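PDB 6F74: alcohol oxidase from Myceliophthora thermophila, which binds FAD as a VAO-type flavoprotein and probably oxidises a substrate, possibly an alcohol, with molecular oxygen as electron acceptor. Local coordinates for residues R31-W45 with L142-T154. Residues are numbered along the deposited sequence; the frame is centred on the assembly and turned at random.
With FAD (flavin-adenine dinucleotide), chain I.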
loop_
_atom_site.group_PDB
_atom_site.type_symbol
_atom_site.label_atom_id
_atom_site.label_comp_id
_atom_site.label_asym_id
_atom_site.label_seq_id
_atom_site.Cartn_x
_atom_site.Cartn_y
_atom_site.Cartn_z
ATOM N N ARG A 31 3.012 -19.788 -18.977
ATOM C CA ARG A 31 2.452 -18.780 -19.843
ATOM C C ARG A 31 3.425 -18.445 -20.987
ATOM O O ARG A 31 4.664 -18.518 -20.824
ATOM C CB ARG A 31 2.112 -17.504 -19.044
ATOM C CG ARG A 31 0.834 -17.602 -18.190
ATOM C CD ARG A 31 0.980 -18.447 -16.948
ATOM N NE ARG A 31 -0.153 -18.248 -16.013
ATOM C CZ ARG A 31 -1.068 -19.155 -15.655
ATOM N NH1 ARG A 31 -1.069 -20.394 -16.116
ATOM N NH2 ARG A 31 -2.015 -18.801 -14.797
ATOM N N CYS A 32 2.840 -18.101 -22.125
ATOM C CA CYS A 32 3.571 -17.661 -23.313
ATOM C C CYS A 32 4.075 -16.215 -23.177
ATOM O O CYS A 32 3.368 -15.356 -22.677
ATOM C CB CYS A 32 2.664 -17.773 -24.546
ATOM S SG CYS A 32 3.529 -17.635 -26.092
ATOM N N THR A 33 5.292 -15.963 -23.668
ATOM C CA THR A 33 5.939 -14.658 -23.567
ATOM C C THR A 33 6.402 -14.169 -24.923
ATOM O O THR A 33 6.430 -14.937 -25.862
ATOM C CB THR A 33 7.127 -14.725 -22.577
ATOM O OG1 THR A 33 8.056 -15.734 -22.991
ATOM C CG2 THR A 33 6.598 -15.068 -21.179
ATOM N N PRO A 34 6.709 -12.873 -25.062
ATOM C CA PRO A 34 7.148 -12.326 -26.364
ATOM C C PRO A 34 8.350 -13.040 -26.954
ATOM O O PRO A 34 9.237 -13.478 -26.213
ATOM C CB PRO A 34 7.519 -10.889 -26.023
ATOM C CG PRO A 34 6.584 -10.544 -24.944
ATOM C CD PRO A 34 6.499 -11.782 -24.097
ATOM N N GLY A 35 8.357 -13.182 -28.267
ATOM C CA GLY A 35 9.460 -13.831 -28.969
ATOM C C GLY A 35 9.270 -15.327 -29.108
ATOM O O GLY A 35 9.923 -15.954 -29.930
ATOM N N GLU A 36 8.383 -15.924 -28.317
ATOM C CA GLU A 36 8.165 -17.356 -28.439
ATOM C C GLU A 36 7.278 -17.646 -29.647
ATOM O O GLU A 36 6.567 -16.763 -30.145
ATOM C CB GLU A 36 7.556 -17.911 -27.164
ATOM C CG GLU A 36 8.415 -17.707 -25.928
ATOM C CD GLU A 36 7.999 -18.632 -24.804
ATOM O OE1 GLU A 36 8.365 -19.839 -24.843
ATOM O OE2 GLU A 36 7.274 -18.169 -23.903
ATOM N N ALA A 37 7.351 -18.886 -30.117
ATOM C CA ALA A 37 6.513 -19.384 -31.203
ATOM C C ALA A 37 5.003 -19.253 -30.896
ATOM O O ALA A 37 4.212 -18.925 -31.780
ATOM C CB ALA A 37 6.864 -20.839 -31.490
ATOM N N CYS A 38 4.618 -19.487 -29.646
ATOM C CA CYS A 38 3.215 -19.369 -29.216
ATOM C C CYS A 38 2.658 -17.930 -29.114
ATOM O O CYS A 38 1.444 -17.720 -29.031
ATOM C CB CYS A 38 3.017 -20.108 -27.875
ATOM S SG CYS A 38 4.140 -19.597 -26.567
ATOM N N TRP A 39 3.538 -16.942 -29.092
ATOM C CA TRP A 39 3.133 -15.545 -28.937
ATOM C C TRP A 39 2.377 -15.122 -30.178
ATOM O O TRP A 39 2.850 -15.356 -31.268
ATOM C CB TRP A 39 4.358 -14.658 -28.712
ATOM C CG TRP A 39 4.060 -13.237 -28.349
ATOM C CD1 TRP A 39 4.140 -12.157 -29.164
ATOM C CD2 TRP A 39 3.664 -12.740 -27.052
ATOM N NE1 TRP A 39 3.807 -11.015 -28.482
ATOM C CE2 TRP A 39 3.501 -11.340 -27.184
ATOM C CE3 TRP A 39 3.417 -13.347 -25.802
ATOM C CZ2 TRP A 39 3.111 -10.527 -26.119
ATOM C CZ3 TRP A 39 3.030 -12.552 -24.738
ATOM C CH2 TRP A 39 2.871 -11.142 -24.900
ATOM N N PRO A 40 1.192 -14.505 -30.026
ATOM C CA PRO A 40 0.452 -14.048 -31.213
ATOM C C PRO A 40 1.251 -13.068 -32.086
ATOM O O PRO A 40 1.937 -12.208 -31.539
ATOM C CB PRO A 40 -0.782 -13.363 -30.618
ATOM C CG PRO A 40 -0.894 -13.870 -29.230
ATOM C CD PRO A 40 0.506 -14.148 -28.779
ATOM N N ASP A 41 1.163 -13.216 -33.417
ATOM C CA ASP A 41 1.921 -12.356 -34.351
ATOM C C ASP A 41 1.247 -10.991 -34.497
ATOM O O ASP A 41 0.177 -10.766 -33.935
ATOM C CB ASP A 41 2.153 -13.044 -35.726
ATOM C CG ASP A 41 0.878 -13.239 -36.538
ATOM O OD1 ASP A 41 -0.184 -12.712 -36.176
ATOM O OD2 ASP A 41 0.951 -13.920 -37.564
ATOM N N ASN A 42 1.867 -10.080 -35.238
ATOM C CA ASN A 42 1.388 -8.707 -35.288
ATOM C C ASN A 42 -0.074 -8.600 -35.755
ATOM O O ASN A 42 -0.836 -7.813 -35.207
ATOM C CB ASN A 42 2.328 -7.815 -36.118
ATOM C CG ASN A 42 3.744 -7.690 -35.504
ATOM O OD1 ASN A 42 4.734 -7.737 -36.230
ATOM N ND2 ASN A 42 3.847 -7.510 -34.170
ATOM N N SER A 43 -0.482 -9.437 -36.714
ATOM C CA SER A 43 -1.854 -9.397 -37.234
ATOM C C SER A 43 -2.904 -9.729 -36.160
ATOM O O SER A 43 -3.994 -9.135 -36.126
ATOM C CB SER A 43 -1.995 -10.345 -38.431
ATOM O OG SER A 43 -1.935 -11.702 -38.006
ATOM N N VAL A 44 -2.573 -10.668 -35.271
ATOM C CA VAL A 44 -3.492 -11.070 -34.206
ATOM C C VAL A 44 -3.673 -9.923 -33.219
ATOM O O VAL A 44 -4.791 -9.618 -32.833
ATOM C CB VAL A 44 -3.032 -12.376 -33.496
ATOM C CG1 VAL A 44 -3.911 -12.694 -32.265
ATOM C CG2 VAL A 44 -3.060 -13.535 -34.491
ATOM N N TRP A 45 -2.580 -9.280 -32.828
ATOM C CA TRP A 45 -2.649 -8.122 -31.930
ATOM C C TRP A 45 -3.423 -6.971 -32.549
ATOM O O TRP A 45 -4.218 -6.297 -31.861
ATOM C CB TRP A 45 -1.251 -7.661 -31.511
ATOM C CG TRP A 45 -0.554 -8.621 -30.563
ATOM C CD1 TRP A 45 0.488 -9.436 -30.857
ATOM C CD2 TRP A 45 -0.849 -8.834 -29.182
ATOM N NE1 TRP A 45 0.868 -10.162 -29.747
ATOM C CE2 TRP A 45 0.061 -9.806 -28.698
ATOM C CE3 TRP A 45 -1.793 -8.297 -28.289
ATOM C CZ2 TRP A 45 0.044 -10.263 -27.375
ATOM C CZ3 TRP A 45 -1.796 -8.744 -26.972
ATOM C CH2 TRP A 45 -0.879 -9.721 -26.534
ATOM N N LEU A 142 -9.565 -10.210 -20.591
ATOM C CA LEU A 142 -9.562 -11.459 -19.865
ATOM C C LEU A 142 -9.557 -12.629 -20.848
ATOM O O LEU A 142 -8.653 -13.474 -20.791
ATOM C CB LEU A 142 -10.762 -11.560 -18.926
ATOM C CG LEU A 142 -10.982 -12.891 -18.188
ATOM C CD1 LEU A 142 -9.795 -13.271 -17.313
ATOM C CD2 LEU A 142 -12.232 -12.835 -17.352
ATOM N N ASN A 143 -10.541 -12.653 -21.747
ATOM C CA ASN A 143 -10.695 -13.757 -22.692
ATOM C C ASN A 143 -9.469 -13.957 -23.597
ATOM O O ASN A 143 -9.030 -15.089 -23.799
ATOM C CB ASN A 143 -11.963 -13.574 -23.564
ATOM C CG ASN A 143 -13.262 -13.806 -22.804
ATOM O OD1 ASN A 143 -13.254 -14.209 -21.656
ATOM N ND2 ASN A 143 -14.401 -13.563 -23.464
ATOM N N PHE A 144 -8.936 -12.874 -24.137
ATOM C CA PHE A 144 -7.740 -12.938 -24.988
ATOM C C PHE A 144 -6.531 -13.520 -24.210
ATOM O O PHE A 144 -5.803 -14.328 -24.745
ATOM C CB PHE A 144 -7.428 -11.547 -25.591
ATOM C CG PHE A 144 -6.311 -11.538 -26.598
ATOM C CD1 PHE A 144 -4.970 -11.538 -26.177
ATOM C CD2 PHE A 144 -6.577 -11.517 -27.954
ATOM C CE1 PHE A 144 -3.943 -11.515 -27.086
ATOM C CE2 PHE A 144 -5.549 -11.509 -28.877
ATOM C CZ PHE A 144 -4.225 -11.501 -28.441
ATOM N N ALA A 145 -6.337 -13.121 -22.954
ATOM C CA ALA A 145 -5.212 -13.618 -22.129
ATOM C C ALA A 145 -5.299 -15.119 -21.959
ATOM O O ALA A 145 -4.316 -15.844 -22.142
ATOM C CB ALA A 145 -5.225 -12.963 -20.759
ATOM N N LYS A 146 -6.498 -15.577 -21.596
ATOM C CA LYS A 146 -6.765 -17.004 -21.413
ATOM C C LYS A 146 -6.650 -17.757 -22.739
ATOM O O LYS A 146 -6.061 -18.812 -22.799
ATOM C CB LYS A 146 -8.171 -17.236 -20.820
ATOM C CG LYS A 146 -8.405 -16.700 -19.420
ATOM C CD LYS A 146 -9.695 -17.249 -18.820
ATOM C CE LYS A 146 -10.939 -16.794 -19.556
ATOM N NZ LYS A 146 -12.163 -17.383 -18.992
ATOM N N GLN A 147 -7.197 -17.196 -23.803
ATOM C CA GLN A 147 -7.162 -17.847 -25.103
ATOM C C GLN A 147 -5.727 -18.061 -25.609
ATOM O O GLN A 147 -5.406 -19.173 -26.082
ATOM C CB GLN A 147 -7.934 -17.041 -26.137
ATOM C CG GLN A 147 -8.075 -17.785 -27.473
ATOM C CD GLN A 147 -8.772 -16.993 -28.514
ATOM O OE1 GLN A 147 -9.275 -15.917 -28.248
ATOM N NE2 GLN A 147 -8.850 -17.549 -29.710
ATOM N N HIS A 148 -4.875 -17.032 -25.484
ATOM C CA HIS A 148 -3.504 -17.134 -25.947
ATOM C C HIS A 148 -2.497 -17.498 -24.858
ATOM O O HIS A 148 -1.284 -17.419 -25.086
ATOM C CB HIS A 148 -3.088 -15.888 -26.728
ATOM C CG HIS A 148 -3.982 -15.587 -27.889
ATOM N ND1 HIS A 148 -3.862 -16.188 -29.131
ATOM C CD2 HIS A 148 -5.040 -14.747 -27.979
ATOM C CE1 HIS A 148 -4.789 -15.708 -29.945
ATOM N NE2 HIS A 148 -5.502 -14.812 -29.282
ATOM N N ASN A 149 -3.005 -17.949 -23.707
ATOM C CA ASN A 149 -2.200 -18.366 -22.563
ATOM C C ASN A 149 -1.142 -17.340 -22.191
ATOM O O ASN A 149 0.043 -17.666 -21.976
ATOM C CB ASN A 149 -1.608 -19.756 -22.851
ATOM C CG ASN A 149 -0.657 -20.235 -21.771
ATOM O OD1 ASN A 149 -0.958 -20.154 -20.578
ATOM N ND2 ASN A 149 0.492 -20.751 -22.186
ATOM N N ILE A 150 -1.563 -16.087 -22.164
ATOM C CA ILE A 150 -0.692 -14.962 -21.864
ATOM C C ILE A 150 -1.044 -14.516 -20.442
ATOM O O ILE A 150 -2.248 -14.410 -20.089
ATOM C CB ILE A 150 -0.921 -13.793 -22.854
ATOM C CG1 ILE A 150 -0.531 -14.206 -24.266
ATOM C CG2 ILE A 150 -0.150 -12.548 -22.443
ATOM C CD1 ILE A 150 -0.571 -13.074 -25.291
ATOM N N ARG A 151 -0.008 -14.195 -19.665
ATOM C CA ARG A 151 -0.163 -13.783 -18.279
ATOM C C ARG A 151 -0.938 -12.470 -18.181
ATOM O O ARG A 151 -0.570 -11.472 -18.827
ATOM C CB ARG A 151 1.203 -13.627 -17.582
ATOM C CG ARG A 151 1.115 -13.088 -16.165
ATOM C CD ARG A 151 2.433 -12.903 -15.488
ATOM N NE ARG A 151 2.262 -12.355 -14.143
ATOM C CZ ARG A 151 3.256 -12.154 -13.266
ATOM N NH1 ARG A 151 4.516 -12.466 -13.588
ATOM N NH2 ARG A 151 2.999 -11.628 -12.045
ATOM N N LEU A 152 -2.019 -12.485 -17.400
ATOM C CA LEU A 152 -2.832 -11.286 -17.217
ATOM C C LEU A 152 -2.368 -10.558 -15.972
ATOM O O LEU A 152 -2.359 -11.131 -14.889
ATOM C CB LEU A 152 -4.328 -11.608 -17.112
ATOM C CG LEU A 152 -5.267 -10.399 -16.993
ATOM C CD1 LEU A 152 -5.291 -9.612 -18.290
ATOM C CD2 LEU A 152 -6.668 -10.847 -16.649
ATOM N N VAL A 153 -2.013 -9.287 -16.140
ATOM C CA VAL A 153 -1.600 -8.430 -15.057
ATOM C C VAL A 153 -2.651 -7.331 -14.867
ATOM O O VAL A 153 -3.035 -6.661 -15.806
ATOM C CB VAL A 153 -0.182 -7.847 -15.320
ATOM C CG1 VAL A 153 0.266 -6.993 -14.151
ATOM C CG2 VAL A 153 0.834 -8.981 -15.553
ATOM N N THR A 154 -3.102 -7.145 -13.637
ATOM C CA THR A 154 -4.144 -6.166 -13.328
ATOM C C THR A 154 -3.513 -4.959 -12.645
ATOM O O THR A 154 -2.765 -5.109 -11.695
ATOM C CB THR A 154 -5.252 -6.800 -12.451
ATOM O OG1 THR A 154 -5.845 -7.905 -13.161
ATOM C CG2 THR A 154 -6.360 -5.768 -12.069
HETATM P PA FAD I . -2.009 -1.283 -8.125
HETATM O O1A FAD I . -0.497 -1.370 -8.316
HETATM O O2A FAD I . -2.797 -0.762 -9.285
HETATM O O5B FAD I . -2.510 -2.725 -7.722
HETATM C C5B FAD I . -2.082 -3.289 -6.513
HETATM C C4B FAD I . -2.451 -4.762 -6.501
HETATM O O4B FAD I . -3.867 -4.830 -6.525
HETATM C C3B FAD I . -1.988 -5.577 -7.681
HETATM O O3B FAD I . -1.837 -6.929 -7.231
HETATM C C2B FAD I . -3.156 -5.554 -8.636
HETATM O O2B FAD I . -3.308 -6.728 -9.443
HETATM C C1B FAD I . -4.326 -5.495 -7.693
HETATM N N9A FAD I . -5.513 -4.780 -8.175
HETATM C C8A FAD I . -5.627 -3.460 -8.376
HETATM N N7A FAD I . -6.871 -3.142 -8.784
HETATM C C5A FAD I . -7.559 -4.279 -8.831
HETATM C C6A FAD I . -8.940 -4.616 -9.176
HETATM N N6A FAD I . -9.756 -3.601 -9.539
HETATM N N1A FAD I . -9.299 -5.926 -9.119
HETATM C C2A FAD I . -8.417 -6.888 -8.746
HETATM N N3A FAD I . -7.130 -6.639 -8.392
HETATM C C4A FAD I . -6.671 -5.361 -8.419
HETATM N N1 FAD I . -1.445 2.325 1.739
HETATM C C2 FAD I . -2.032 2.620 2.921
HETATM O O2 FAD I . -2.566 1.690 3.579
HETATM N N3 FAD I . -2.087 3.879 3.400
HETATM C C4 FAD I . -1.533 4.921 2.756
HETATM O O4 FAD I . -1.569 6.083 3.212
HETATM C C4X FAD I . -0.854 4.683 1.465
HETATM N N5 FAD I . -0.272 5.687 0.779
HETATM C C5X FAD I . 0.335 5.438 -0.408
HETATM C C6 FAD I . 0.915 6.491 -1.114
HETATM C C7 FAD I . 1.530 6.294 -2.338
HETATM C C7M FAD I . 2.126 7.537 -2.952
HETATM C C8 FAD I . 1.564 4.927 -2.930
HETATM C C8M FAD I . 2.178 4.630 -4.291
HETATM C C9 FAD I . 1.009 3.868 -2.217
HETATM C C9A FAD I . 0.380 4.056 -0.975
HETATM N N10 FAD I . -0.227 3.004 -0.235
HETATM C C10 FAD I . -0.844 3.291 0.990
HETATM C "C1'" FAD I . -0.165 1.585 -0.658
HETATM C "C2'" FAD I . -1.323 0.969 -1.370
HETATM O "O2'" FAD I . -2.270 0.580 -0.377
HETATM C "C3'" FAD I . -0.853 -0.290 -2.106
HETATM O "O3'" FAD I . 0.297 -0.024 -2.929
HETATM C "C4'" FAD I . -1.964 -0.901 -2.950
HETATM O "O4'" FAD I . -1.477 -2.076 -3.603
HETATM C "C5'" FAD I . -2.496 0.095 -3.969
HETATM O "O5'" FAD I . -3.536 -0.488 -4.735
HETATM P P FAD I . -3.668 0.109 -6.195
HETATM O O1P FAD I . -3.678 1.612 -6.133
HETATM O O2P FAD I . -4.799 -0.618 -6.842
HETATM O O3P FAD I . -2.247 -0.360 -6.812
HETATM O O HOH W 1 0.269 -21.721 -18.310
HETATM O O HOH W 2 3.026 -14.105 -20.290
HETATM O O HOH W 3 0.049 -18.912 -26.844
#
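The delta-methyl of Ile150 lies over the face of Trp39, CD1 4.1 Å from the centroid of its six-membered ring (CH-pi), and on that same side meets Trp45 CZ2 at 3.6 Å. Pro40 CD touches this methyl too, while Ile150 CG2 lies 3.9 Å from Trp39 CZ3, so both arms of the beta-branched isoleucine are used. CE1 of Phe144 sits over the Trp45 face, the planes oblique at 44°; with CG anti to its backbone N (chi1 -174°), Phe144 leans from helix 135-147 toward helix 42-52. Were Trp45 an alanine, a gap would probably open beside Ile150 CD1, Phe144 CE1 losing the indole and Tyr128 its stacking partner. Farther out, Pro40's compact ring sets CG over the His148 face (CH-pi), and Val44 CG1 touches His148 CE1. At the polar edge, Cys32 N donates to Asn149 O (2.8 Å, 160° at the hydrogen). Asn149 tolerates the positive phi of a Schellman motif (Ile150 N to Ala145 O, weakly Asn149 N to Lys146 O); its ND2 hydrogen-bonds Cys30 O. Long Arg31 reaches Asp573 O and a water shared with Asn149 OD1. Apolar shape-matching thus dominates, one direct hydrogen bond joining the Cys32-Cys38 disulfide loop to the connection leading to FAD-binding Thr154.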